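Local atomic coordinates of cpftsy (Physcomitrella patens, PDB entry 4AK9), a protein that probably serves as the chloroplast receptor of the signal recognition particle, a SIMIBI-class GTPase that takes part in protein transport and chloroplast biogenesis. Residues A[71-76]-A[90-95]; A[63-68]-A[281-286]; A[116-121]-A[203-208]; A[147-152]-A[161-166]; A[209-214]-A[252-257]. All blocks are in the same frame, centred on the assembly; numbering follows the deposited sequence.

Overall arrangement
Following the chain from the N terminus, helix 63-78 is the first element used, and it serves two contacts. Its later turns pair with helix 85-101 in contact 1, a short local loop inside the helical bundle. Its first turns reach helix 280-288 in contact 2, which closes a loop of 212 residues, ties the bundle to the GTPase part and encloses contacts 1, 3, 4 and 5. Contact 3 sets strand 117-123 beside strand 202-205, and contact 4, nested within its loop, packs the neighbouring strand 147-150 on helix 158-170. Contact 5 follows in series, laying the loop after strand 202-205 near helix 251-261; it touches contact 2 through Leu-252 and Val-284. Contacts 1 and 3 are about 40 Å apart, centre to centre.

Contact 1 (A[71-76]-A[90-95]); sequences DTIRKD and EALKKN
Thr-72 sits across from Asn-95, and Ile-73 across from Ala-91, where helical segments 71-76 and 90-95 pass each other with their axes 10.1 Å apart at closest approach. The N-to-C directions make an angle of 136°, so the pair is roughly antiparallel but splayed. The backbones come nearest at Ile-73 and Ala-91, whose CA atoms are 6.8 Å apart. Asn-95 does much of the touching. Its CG stands beside the backbone N and anti to the carbonyl carbon (chi1 -68°), which sends the amide across to the other helix. There ND2 lies 3.6 Å from CG1 of Ile-73, and it also meets CB of Thr-72. The methyl CG2 of Thr-72 arrives from the opposite direction, 4.0 Å from OD1 of Asn-95, while OG1 of Thr-72 is bonded to the carbonyl O of Lys-68. No direct hydrogen bond spans the segments, but one water does: it donates to OD2 of Asp-76 at 2.7 Å and accepts from ND2 of Asn-95 at 2.8 Å. A weak second bond from ND2 to O of Ile-69 may help fix which way round the amide sits. Beside the water bridge, CD1 of Ile-73 rests 4.1 Å from CB of Leu-92, and CG1 of Ile-73 faces the methyl of Ala-91. Consecutive in the chain, the two helices form a hairpin of the SRP54-type helical bundle: Leu-82 of the connecting loop packs on Ile-73 and Ala-91, Leu-49 of helix 45-58 also meets Ile-73, and Phe-317 touches Leu-92.

Contact 2 (A[63-68]-A[281-286]); sequences PKTALK and VVSVVD
Thr-65 and Asp-286 meet where the helical bundle docks on the GTPase domain, the N-G junction characteristic of SRP-type GTPases. Segments 63-68 and 281-286 are both helical and cross almost at a right angle (93°), with axes 9.5 Å apart at the closest point. Thr-65 loses more surface to the contact than any other residue, with Asp-286 next, and its two branches do different work. The methyl CG2 lies 3.8 Å from CG1 of Val-282, an apolar touch next to the polar one. OG1 of Thr-65 donates to OD2 of Asp-286 over 2.8 Å and meets the anti lone pair of that oxygen, on the side away from OD1. In Asp-286, CG anti to the backbone N (chi1 -179°) carries the carboxylate out to the bundle helix, alongside the Thr-65 side chain coming the other way. Lys-68, one turn beyond Thr-65, takes the other oxygen. Its CG occupies the crowded position between backbone N and carbonyl carbon (chi1 72°), and the chain bends again further out to bring the ammonium to the carboxylate. The resulting salt bridge, NZ of Lys-68 to OD1 of Asp-286, is 2.7 Å long and lands on the syn lone pair of OD1. Both oxygens are thus gripped from helix 63-78, which should fix the group's rotation. Leu-99 of helix 85-101 packs against both Thr-65 and Lys-68, and OG of Ser-283 is engaged by Gly-62 N and Asp-60 O. A water closes the ring, donating to OD2 of Asp-286 at 2.7 Å and accepting weakly from NZ of Lys-68 at 3.3 Å.

Contact 3 (A[116-121]-A[203-208]); sequences PAVLMI and VLCDTS
Leu-119 and Leu-204 run alongside each other in the same direction, and the methyl CD1 of Leu-204 lies against the flank of Leu-119, touching CB and, at 3.6 Å, CD2. The strands that carry them, 117-121 and 203-205, run parallel, 17° apart. Leu-119 sits between two backbone bonds, its N donating to O of Val-203 and its O accepting from N of Cys-205, each 2.8 Å; Val-203 N to Ala-117 O and Ile-121 N to Cys-205 O extend the pattern. On the face of Val-118, Met-120, Val-203 and Cys-205, SG of Cys-205 drops in beside CG1 of Val-118 at 3.9 Å, and CG of Met-120 leans on CB of Cys-205. CG2 of Val-118 fits against CB of Val-203. Helix 184-197 covers this face through Ala-195 and Leu-188, while Leu-133 of helix 126-142 packs on Leu-204 and Ile-121. Further along, OG1 of Thr-207 donates to O of Ile-121, a 2.7 Å bond, and CG2 sits by CE of Met-120. Thr-207 O accepts from Lys-129 NZ, which places this end of the segment next to the probable P-loop. Two adjacent inner strands of a largely parallel sheet, with helices on both faces, fit the P-loop GTPase fold.

Contact 4 (A[147-152]-A[161-166]); sequences VLMAAG and EQLEVW
Leu-163 is the first residue of helical segment 161-166 to touch strand 147-150, and it does so as part of a beta-alpha-beta crossover: the strand, helix 158-170 and the neighbouring parallel strand 173-175 follow one another in the chain. The helix runs back along the strand nearly antiparallel, at 169°, with axes 9.5 Å apart at closest approach, and no hydrogen bond joins the two segments. Leu-163 aims its branched end at the strand; its chi1 of -162° swings CG opposite the backbone N. One methyl, CD2, settles against the backbone at Ala-150 and Ala-151, 3.7 Å from CA of Ala-151 and 3.8 Å from the carbonyl O of Ala-150. The backbone of Ala-151 makes an inverse gamma turn here, and its own methyl CB closes on the same CD2 of Leu-163 at 3.9 Å. The other methyl, CD1, meets SD of Met-149 at 4.0 Å, the two side chains crossing at a slant. Ile-174 of the next strand also packs on Leu-163. The straight Met-149 chain (chi2 and chi3 near 180°) carries sulfur and methyl toward Trp-166, and Ala-137 of helix 126-142 also touches Met-149. Three residues after Leu-163, Trp-166 offers the strand its CB and backbone; the indole leads away, forms a cation-pi contact with Arg-169 and touches the probable P-loop. The carbonyl O of Trp-166 bonds to Thr-170 OG1. At the end of the Met-149 chain, CE lies 3.9 Å from that carbonyl O of Trp-166 and 4.2 Å from its CB.

Contact 5 (A[209-214]-A[252-257]); sequences GRLHTN and LAQARE
Leu-211 opens the contact from the loop side, just after Arg-210, which forms a salt bridge with Asp-50 of the second subunit. Leu-211 holds CG anti to the backbone N (chi1 -176°), with CD1 resting 3.5 Å from NE2 of Gln-254. The two side chains meet at about a right angle; Gln-254 leaves its helix with CG tucked between backbone N and carbonyl carbon and then runs extended to bring the amide up to the methyl, and its NE2 also has a weak hydrogen bond to Glu-54 of the second subunit. The carbonyl of Leu-211 turns to the other helical partner, Glu-257, but through water: one molecule donates to O of Leu-211 at 2.7 Å and weakly to OE2 of Glu-257 at 3.3 Å, which may ease the approach of the carbonyl and the carboxylate. The loop, between strand 202-205 and helix 215-231, begins with the glycine of the Asp-Thr-Ser-Gly sequence and is consistent with the switch II region of an SRP-type GTPase; helix 251-261 flanks it. Next, His-212 has CG of Leu-211 lying 3.7 Å above one face of its ring, toward the rim. ND1 of His-212 stays 4.5 Å from OE1 of Glu-257, while NE2 bonds to Glu-53 of the second subunit. CG2 of Thr-213 passes 4.3 Å from OE1 of Glu-257, and Thr-213 packs on Met-218. Asn-214 N-caps helix 215-231, its OD1 accepting from N of Leu-217.

Contact 1 (A[71-76]-A[90-95])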
# COMPACT_ATOMS: atom_id res chain seq x y z
N ASP A 71 0.45 -19.04 4.12
CA ASP A 71 1.08 -20.30 3.68
C ASP A 71 1.23 -21.27 4.84
O ASP A 71 0.97 -22.46 4.69
CB ASP A 71 2.42 -20.04 3.00
CG ASP A 71 2.73 -21.06 1.90
OD1 ASP A 71 1.80 -21.67 1.33
OD2 ASP A 71 3.93 -21.25 1.62
N THR A 72 1.61 -20.76 6.01
CA THR A 72 1.67 -21.58 7.22
C THR A 72 0.30 -22.21 7.57
O THR A 72 0.21 -23.38 7.99
CB THR A 72 2.17 -20.71 8.41
OG1 THR A 72 3.44 -20.14 8.06
CG2 THR A 72 2.32 -21.55 9.65
N ILE A 73 -0.77 -21.44 7.40
CA ILE A 73 -2.12 -21.91 7.64
C ILE A 73 -2.49 -23.00 6.64
O ILE A 73 -3.10 -24.02 7.02
CB ILE A 73 -3.14 -20.76 7.54
CG1 ILE A 73 -2.89 -19.74 8.66
CG2 ILE A 73 -4.60 -21.26 7.56
CD1 ILE A 73 -3.72 -18.48 8.50
N ARG A 74 -2.15 -22.79 5.36
CA ARG A 74 -2.39 -23.78 4.31
C ARG A 74 -1.74 -25.13 4.66
O ARG A 74 -2.38 -26.17 4.48
CB ARG A 74 -1.88 -23.31 2.92
CG ARG A 74 -2.51 -21.99 2.41
CD ARG A 74 -1.96 -21.55 1.02
NE ARG A 74 -2.29 -20.15 0.74
CZ ARG A 74 -3.39 -19.72 0.11
NH1 ARG A 74 -4.27 -20.61 -0.36
NH2 ARG A 74 -3.60 -18.41 -0.07
N LYS A 75 -0.48 -25.11 5.13
CA LYS A 75 0.24 -26.35 5.49
C LYS A 75 -0.42 -27.03 6.68
O LYS A 75 -0.58 -28.26 6.69
CB LYS A 75 1.71 -26.11 5.86
CG LYS A 75 2.45 -25.09 5.02
CD LYS A 75 2.97 -25.65 3.72
CE LYS A 75 3.88 -24.61 3.06
NZ LYS A 75 4.62 -25.16 1.88
N ASP A 76 -0.78 -26.25 7.69
CA ASP A 76 -1.43 -26.79 8.89
C ASP A 76 -2.79 -27.42 8.56
O ASP A 76 -3.21 -28.42 9.18
CB ASP A 76 -1.57 -25.71 9.98
CG ASP A 76 -0.23 -25.29 10.58
OD1 ASP A 76 0.81 -25.91 10.25
OD2 ASP A 76 -0.20 -24.34 11.40
N GLU A 90 -7.59 -18.51 15.06
CA GLU A 90 -6.57 -18.56 16.09
C GLU A 90 -5.18 -18.69 15.52
O GLU A 90 -4.27 -18.05 16.03
CB GLU A 90 -6.83 -19.67 17.12
CG GLU A 90 -7.73 -19.21 18.27
CD GLU A 90 -7.36 -17.81 18.81
OE1 GLU A 90 -6.20 -17.62 19.26
OE2 GLU A 90 -8.24 -16.91 18.79
N ALA A 91 -5.00 -19.49 14.46
CA ALA A 91 -3.66 -19.68 13.90
C ALA A 91 -3.19 -18.38 13.24
O ALA A 91 -2.00 -18.04 13.29
CB ALA A 91 -3.64 -20.82 12.91
N LEU A 92 -4.13 -17.69 12.61
CA LEU A 92 -3.83 -16.39 12.00
C LEU A 92 -3.24 -15.42 13.03
O LEU A 92 -2.21 -14.80 12.79
CB LEU A 92 -5.09 -15.81 11.36
CG LEU A 92 -5.01 -14.36 10.84
CD1 LEU A 92 -4.01 -14.26 9.67
CD2 LEU A 92 -6.37 -13.89 10.40
N LYS A 93 -3.89 -15.30 14.18
CA LYS A 93 -3.40 -14.42 15.24
C LYS A 93 -2.03 -14.85 15.74
O LYS A 93 -1.16 -14.01 15.93
CB LYS A 93 -4.39 -14.33 16.41
CG LYS A 93 -5.74 -13.74 16.01
CD LYS A 93 -6.75 -13.75 17.18
CE LYS A 93 -6.18 -13.03 18.40
NZ LYS A 93 -7.19 -12.86 19.49
N LYS A 94 -1.85 -16.15 15.97
CA LYS A 94 -0.56 -16.64 16.48
C LYS A 94 0.58 -16.44 15.50
O LYS A 94 1.69 -16.12 15.91
CB LYS A 94 -0.63 -18.11 16.90
CG LYS A 94 -1.51 -18.31 18.09
CD LYS A 94 -1.73 -19.79 18.43
CE LYS A 94 -2.70 -19.92 19.60
NZ LYS A 94 -3.38 -21.25 19.63
N ASN A 95 0.31 -16.63 14.22
CA ASN A 95 1.33 -16.47 13.20
C ASN A 95 1.75 -15.01 13.11
O ASN A 95 2.93 -14.72 12.91
CB ASN A 95 0.85 -16.93 11.83
CG ASN A 95 0.66 -18.44 11.76
OD1 ASN A 95 1.15 -19.18 12.62
ND2 ASN A 95 -0.05 -18.90 10.73
O HOH W 1 -0.60 -21.68 11.03

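Contact 2 (A[63-68]-A[281-286])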
# COMPACT_ATOMS: atom_id res chain seq x y z
N PRO A 63 2.71 -8.14 0.13
CA PRO A 63 2.57 -9.45 -0.55
C PRO A 63 3.43 -10.54 0.10
O PRO A 63 2.95 -11.65 0.33
CB PRO A 63 3.03 -9.15 -1.98
CG PRO A 63 2.57 -7.68 -2.19
CD PRO A 63 2.86 -7.01 -0.83
N LYS A 64 4.69 -10.24 0.42
CA LYS A 64 5.51 -11.28 1.02
C LYS A 64 5.10 -11.69 2.42
O LYS A 64 5.17 -12.87 2.77
CB LYS A 64 6.98 -10.89 1.00
CG LYS A 64 7.52 -10.84 -0.41
CD LYS A 64 8.99 -10.49 -0.38
CE LYS A 64 9.34 -9.68 -1.62
NZ LYS A 64 10.03 -8.40 -1.26
N THR A 65 4.68 -10.71 3.22
CA THR A 65 4.28 -10.97 4.61
C THR A 65 2.95 -11.76 4.64
O THR A 65 2.79 -12.76 5.39
CB THR A 65 4.12 -9.62 5.39
OG1 THR A 65 5.39 -8.92 5.38
CG2 THR A 65 3.67 -9.83 6.84
N ALA A 66 1.99 -11.33 3.83
CA ALA A 66 0.69 -12.01 3.72
C ALA A 66 0.87 -13.44 3.19
O ALA A 66 0.19 -14.37 3.65
CB ALA A 66 -0.29 -11.21 2.80
N LEU A 67 1.79 -13.62 2.24
CA LEU A 67 2.08 -14.94 1.67
C LEU A 67 2.55 -15.88 2.78
O LEU A 67 2.03 -17.00 2.94
CB LEU A 67 3.13 -14.83 0.55
CG LEU A 67 3.78 -16.09 -0.03
CD1 LEU A 67 2.73 -17.13 -0.38
CD2 LEU A 67 4.56 -15.69 -1.27
N LYS A 68 3.49 -15.43 3.59
CA LYS A 68 4.03 -16.33 4.60
C LYS A 68 3.07 -16.58 5.76
O LYS A 68 3.07 -17.66 6.34
CB LYS A 68 5.38 -15.85 5.11
CG LYS A 68 5.30 -14.65 5.97
CD LYS A 68 6.64 -14.38 6.61
CE LYS A 68 7.72 -14.21 5.57
NZ LYS A 68 8.92 -13.56 6.16
N VAL A 281 2.66 -2.22 10.16
CA VAL A 281 3.46 -2.55 11.34
C VAL A 281 4.11 -3.94 11.21
O VAL A 281 5.30 -4.13 11.53
CB VAL A 281 2.59 -2.49 12.61
CG1 VAL A 281 3.37 -2.98 13.84
CG2 VAL A 281 2.08 -1.07 12.82
N VAL A 282 3.32 -4.92 10.79
CA VAL A 282 3.83 -6.28 10.66
C VAL A 282 4.81 -6.38 9.51
O VAL A 282 5.89 -6.97 9.64
CB VAL A 282 2.64 -7.27 10.45
CG1 VAL A 282 3.17 -8.73 10.40
CG2 VAL A 282 1.64 -7.08 11.58
N SER A 283 4.47 -5.76 8.40
CA SER A 283 5.32 -5.81 7.22
C SER A 283 6.69 -5.20 7.46
O SER A 283 7.70 -5.73 6.99
CB SER A 283 4.65 -5.07 6.07
OG SER A 283 3.38 -5.70 5.77
N VAL A 284 6.73 -4.07 8.18
CA VAL A 284 8.03 -3.44 8.43
C VAL A 284 8.90 -4.29 9.35
O VAL A 284 10.10 -4.45 9.12
CB VAL A 284 7.90 -1.93 8.88
CG1 VAL A 284 7.54 -1.81 10.33
CG2 VAL A 284 9.23 -1.21 8.68
N VAL A 285 8.31 -4.89 10.37
CA VAL A 285 9.09 -5.75 11.28
C VAL A 285 9.58 -6.99 10.52
O VAL A 285 10.74 -7.36 10.61
CB VAL A 285 8.26 -6.15 12.50
CG1 VAL A 285 9.02 -7.21 13.35
CG2 VAL A 285 7.96 -4.90 13.34
N ASP A 286 8.68 -7.60 9.75
CA ASP A 286 9.00 -8.77 8.94
C ASP A 286 10.10 -8.52 7.91
O ASP A 286 11.08 -9.28 7.81
CB ASP A 286 7.73 -9.30 8.25
CG ASP A 286 7.99 -10.55 7.42
OD1 ASP A 286 8.80 -11.41 7.87
OD2 ASP A 286 7.43 -10.65 6.30
O HOH W 2 9.06 -10.95 4.19

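Contact 3 (A[116-121]-A[203-208])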
# COMPACT_ATOMS: atom_id res chain seq x y z
N PRO A 116 24.69 10.23 30.52
CA PRO A 116 23.36 10.27 29.89
C PRO A 116 23.20 9.21 28.80
O PRO A 116 24.19 8.85 28.14
CB PRO A 116 23.34 11.65 29.25
CG PRO A 116 24.76 11.93 28.91
CD PRO A 116 25.61 11.22 29.94
N ALA A 117 21.98 8.71 28.63
CA ALA A 117 21.64 7.99 27.40
C ALA A 117 21.38 9.02 26.31
O ALA A 117 20.96 10.17 26.59
CB ALA A 117 20.42 7.10 27.60
N VAL A 118 21.63 8.64 25.06
CA VAL A 118 21.43 9.55 23.95
C VAL A 118 20.58 8.86 22.87
O VAL A 118 20.92 7.78 22.38
CB VAL A 118 22.75 10.02 23.33
CG1 VAL A 118 22.50 10.91 22.10
CG2 VAL A 118 23.58 10.81 24.38
N LEU A 119 19.45 9.49 22.53
CA LEU A 119 18.54 8.92 21.52
C LEU A 119 18.53 9.86 20.33
O LEU A 119 18.22 11.06 20.47
CB LEU A 119 17.12 8.82 22.11
CG LEU A 119 16.63 7.61 22.90
CD1 LEU A 119 17.67 7.06 23.81
CD2 LEU A 119 15.38 7.96 23.69
N MET A 120 18.88 9.37 19.14
CA MET A 120 18.76 10.18 17.94
C MET A 120 17.45 9.84 17.22
O MET A 120 17.12 8.67 17.05
CB MET A 120 19.95 9.97 17.00
CG MET A 120 21.25 10.54 17.54
SD MET A 120 22.62 10.05 16.46
CE MET A 120 22.44 11.11 15.04
N ILE A 121 16.69 10.87 16.86
CA ILE A 121 15.42 10.67 16.17
C ILE A 121 15.68 11.04 14.71
O ILE A 121 16.16 12.15 14.39
CB ILE A 121 14.32 11.59 16.74
CG1 ILE A 121 14.09 11.35 18.23
CG2 ILE A 121 13.03 11.56 15.87
CD1 ILE A 121 14.11 9.93 18.73
N VAL A 203 19.34 12.45 26.52
CA VAL A 203 19.38 13.51 25.53
C VAL A 203 18.57 13.04 24.33
O VAL A 203 18.81 11.95 23.81
CB VAL A 203 20.79 13.79 25.03
CG1 VAL A 203 20.79 14.88 23.97
CG2 VAL A 203 21.72 14.14 26.19
N LEU A 204 17.61 13.85 23.90
CA LEU A 204 16.75 13.54 22.75
C LEU A 204 17.16 14.42 21.58
O LEU A 204 16.94 15.63 21.61
CB LEU A 204 15.27 13.77 23.10
CG LEU A 204 14.36 12.65 23.60
CD1 LEU A 204 15.13 11.49 24.16
CD2 LEU A 204 13.26 13.11 24.59
N CYS A 205 17.75 13.84 20.55
CA CYS A 205 18.31 14.62 19.41
C CYS A 205 17.42 14.64 18.18
O CYS A 205 17.03 13.58 17.68
CB CYS A 205 19.66 14.02 18.97
SG CYS A 205 20.91 13.93 20.27
N ASP A 206 17.12 15.82 17.67
CA ASP A 206 16.47 15.93 16.37
C ASP A 206 17.56 15.97 15.31
O ASP A 206 18.69 16.36 15.59
CB ASP A 206 15.62 17.18 16.29
CG ASP A 206 14.60 17.14 15.15
OD1 ASP A 206 14.46 16.06 14.49
OD2 ASP A 206 13.91 18.16 14.94
N THR A 207 17.23 15.54 14.09
CA THR A 207 18.20 15.54 12.99
C THR A 207 17.51 16.00 11.72
O THR A 207 16.27 15.95 11.62
CB THR A 207 18.78 14.12 12.72
OG1 THR A 207 17.69 13.21 12.44
CG2 THR A 207 19.56 13.61 13.92
N SER A 208 18.30 16.43 10.74
CA SER A 208 17.71 16.83 9.47
C SER A 208 17.42 15.59 8.63
O SER A 208 18.11 14.57 8.74
CB SER A 208 18.62 17.79 8.71
OG SER A 208 18.94 18.90 9.53

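Contact 4 (A[147-152]-A[161-166])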
# COMPACT_ATOMS: atom_id res chain seq x y z
N VAL A 147 15.51 15.37 31.19
CA VAL A 147 15.64 15.32 29.73
C VAL A 147 16.25 16.60 29.16
O VAL A 147 15.86 17.70 29.56
CB VAL A 147 14.26 15.15 29.04
CG1 VAL A 147 14.39 15.20 27.53
CG2 VAL A 147 13.59 13.87 29.49
N LEU A 148 17.18 16.43 28.22
CA LEU A 148 17.70 17.55 27.44
C LEU A 148 17.41 17.34 25.96
O LEU A 148 17.73 16.29 25.41
CB LEU A 148 19.22 17.69 27.64
CG LEU A 148 19.92 18.72 26.76
CD1 LEU A 148 19.51 20.13 27.18
CD2 LEU A 148 21.47 18.59 26.81
N MET A 149 16.82 18.35 25.31
CA MET A 149 16.55 18.24 23.88
C MET A 149 17.63 18.93 23.08
O MET A 149 18.19 19.94 23.51
CB MET A 149 15.18 18.84 23.54
CG MET A 149 14.02 18.12 24.17
SD MET A 149 12.47 18.95 23.72
CE MET A 149 11.27 17.96 24.53
N ALA A 150 17.93 18.38 21.90
CA ALA A 150 18.93 18.96 21.02
C ALA A 150 18.35 19.22 19.65
O ALA A 150 17.88 18.28 18.96
CB ALA A 150 20.15 18.04 20.91
N ALA A 151 18.37 20.49 19.24
CA ALA A 151 17.75 20.90 17.99
C ALA A 151 18.71 20.76 16.81
O ALA A 151 19.23 21.77 16.30
CB ALA A 151 17.21 22.32 18.08
N GLY A 152 18.93 19.52 16.38
CA GLY A 152 19.92 19.26 15.35
C GLY A 152 19.36 19.31 13.94
O GLY A 152 20.09 19.18 12.97
N GLU A 161 12.40 26.04 16.73
CA GLU A 161 11.36 26.75 17.47
C GLU A 161 10.24 25.81 17.93
O GLU A 161 9.73 25.90 19.06
CB GLU A 161 10.79 27.87 16.61
CG GLU A 161 11.86 28.73 15.95
CD GLU A 161 11.28 29.76 14.99
OE1 GLU A 161 10.06 29.72 14.73
OE2 GLU A 161 12.06 30.60 14.48
N GLN A 162 9.86 24.88 17.06
CA GLN A 162 8.82 23.93 17.39
C GLN A 162 9.27 23.06 18.55
O GLN A 162 8.49 22.76 19.46
CB GLN A 162 8.49 23.07 16.18
CG GLN A 162 7.90 23.85 15.01
CD GLN A 162 7.71 22.99 13.77
OE1 GLN A 162 8.14 21.82 13.71
NE2 GLN A 162 7.04 23.56 12.76
N LEU A 163 10.55 22.68 18.53
CA LEU A 163 11.10 21.82 19.56
C LEU A 163 11.10 22.56 20.89
O LEU A 163 10.83 21.97 21.94
CB LEU A 163 12.52 21.38 19.17
CG LEU A 163 13.10 20.16 19.89
CD1 LEU A 163 12.14 18.97 19.76
CD2 LEU A 163 14.48 19.84 19.32
N GLU A 164 11.40 23.85 20.83
CA GLU A 164 11.43 24.71 22.02
C GLU A 164 10.07 24.72 22.72
O GLU A 164 9.98 24.69 23.96
CB GLU A 164 11.83 26.13 21.61
CG GLU A 164 12.38 26.99 22.73
CD GLU A 164 13.11 28.23 22.22
OE1 GLU A 164 12.94 28.56 21.02
OE2 GLU A 164 13.85 28.85 23.01
N VAL A 165 9.00 24.69 21.94
CA VAL A 165 7.66 24.64 22.51
C VAL A 165 7.44 23.33 23.27
O VAL A 165 6.87 23.31 24.36
CB VAL A 165 6.59 24.83 21.43
CG1 VAL A 165 5.21 24.81 22.04
CG2 VAL A 165 6.82 26.15 20.68
N TRP A 166 7.91 22.24 22.68
CA TRP A 166 7.80 20.95 23.35
C TRP A 166 8.66 20.89 24.60
O TRP A 166 8.28 20.24 25.59
CB TRP A 166 8.17 19.82 22.40
CG TRP A 166 7.07 19.53 21.43
CD1 TRP A 166 6.99 19.92 20.13
CD2 TRP A 166 5.85 18.85 21.72
NE1 TRP A 166 5.82 19.47 19.57
CE2 TRP A 166 5.10 18.83 20.53
CE3 TRP A 166 5.34 18.23 22.87
CZ2 TRP A 166 3.86 18.21 20.46
CZ3 TRP A 166 4.11 17.63 22.79
CH2 TRP A 166 3.38 17.62 21.59

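Contact 5 (A[209-214]-A[252-257])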
# COMPACT_ATOMS: atom_id res chain seq x y z
N GLY A 209 16.39 15.65 7.80
CA GLY A 209 16.11 14.54 6.89
C GLY A 209 15.13 14.96 5.83
O GLY A 209 14.34 15.88 6.05
N ARG A 210 15.21 14.31 4.67
CA ARG A 210 14.28 14.54 3.58
C ARG A 210 13.69 13.21 3.11
O ARG A 210 14.18 12.15 3.45
CB ARG A 210 15.00 15.20 2.40
CG ARG A 210 15.64 16.55 2.75
CD ARG A 210 14.67 17.72 2.56
NE ARG A 210 14.04 17.80 1.23
CZ ARG A 210 14.67 17.78 0.05
NH1 ARG A 210 16.00 17.66 -0.03
NH2 ARG A 210 13.96 17.87 -1.08
N LEU A 211 12.66 13.31 2.28
CA LEU A 211 12.03 12.12 1.72
C LEU A 211 13.00 11.35 0.86
O LEU A 211 13.04 10.12 0.90
CB LEU A 211 10.84 12.55 0.90
CG LEU A 211 10.03 11.38 0.33
CD1 LEU A 211 9.63 10.42 1.43
CD2 LEU A 211 8.81 12.02 -0.34
N HIS A 212 13.80 12.07 0.08
CA HIS A 212 14.86 11.42 -0.69
C HIS A 212 16.22 11.94 -0.25
O HIS A 212 16.48 13.14 -0.32
CB HIS A 212 14.62 11.65 -2.17
CG HIS A 212 13.28 11.15 -2.62
ND1 HIS A 212 13.00 9.81 -2.71
CD2 HIS A 212 12.14 11.81 -2.92
CE1 HIS A 212 11.73 9.66 -3.09
NE2 HIS A 212 11.20 10.85 -3.23
N THR A 213 17.07 11.03 0.23
CA THR A 213 18.42 11.37 0.67
C THR A 213 19.29 11.73 -0.51
O THR A 213 19.21 11.11 -1.58
CB THR A 213 19.08 10.21 1.48
OG1 THR A 213 20.35 10.63 2.01
CG2 THR A 213 19.26 8.93 0.63
N ASN A 214 20.11 12.75 -0.34
CA ASN A 214 21.19 12.99 -1.28
C ASN A 214 22.52 12.80 -0.57
O ASN A 214 22.55 12.61 0.65
CB ASN A 214 21.09 14.39 -1.93
CG ASN A 214 21.03 15.52 -0.91
OD1 ASN A 214 21.79 15.55 0.07
ND2 ASN A 214 20.13 16.46 -1.13
N LEU A 252 8.21 1.53 3.52
CA LEU A 252 9.37 0.63 3.43
C LEU A 252 10.51 1.21 2.60
O LEU A 252 11.67 0.95 2.91
CB LEU A 252 8.98 -0.74 2.84
CG LEU A 252 8.72 -1.94 3.76
CD1 LEU A 252 7.88 -1.59 4.96
CD2 LEU A 252 8.05 -3.07 2.96
N ALA A 253 10.20 2.01 1.57
CA ALA A 253 11.24 2.59 0.72
C ALA A 253 12.15 3.53 1.52
O ALA A 253 13.38 3.37 1.53
CB ALA A 253 10.63 3.31 -0.50
N GLN A 254 11.55 4.48 2.23
CA GLN A 254 12.36 5.41 3.01
C GLN A 254 13.00 4.70 4.23
O GLN A 254 14.08 5.09 4.68
CB GLN A 254 11.54 6.65 3.42
CG GLN A 254 10.46 6.35 4.40
CD GLN A 254 9.52 7.51 4.58
OE1 GLN A 254 9.52 8.14 5.64
NE2 GLN A 254 8.70 7.80 3.56
N ALA A 255 12.38 3.63 4.74
CA ALA A 255 12.99 2.90 5.85
C ALA A 255 14.28 2.18 5.45
O ALA A 255 15.28 2.15 6.19
CB ALA A 255 12.02 1.93 6.46
N ARG A 256 14.25 1.57 4.27
CA ARG A 256 15.45 0.93 3.74
C ARG A 256 16.56 1.95 3.51
O ARG A 256 17.72 1.69 3.85
CB ARG A 256 15.13 0.24 2.42
CG ARG A 256 14.24 -0.97 2.62
CD ARG A 256 14.08 -1.78 1.33
NE ARG A 256 13.64 -3.13 1.68
CZ ARG A 256 12.40 -3.57 1.53
NH1 ARG A 256 11.45 -2.79 1.00
NH2 ARG A 256 12.11 -4.82 1.90
N GLU A 257 16.19 3.09 2.95
CA GLU A 257 17.16 4.14 2.64
C GLU A 257 17.81 4.68 3.90
O GLU A 257 19.05 4.78 3.96
CB GLU A 257 16.49 5.28 1.86
CG GLU A 257 16.11 4.90 0.44
CD GLU A 257 15.19 5.92 -0.25
OE1 GLU A 257 15.42 7.14 -0.07
OE2 GLU A 257 14.25 5.48 -0.97
O HOH W 3 12.15 7.62 0.36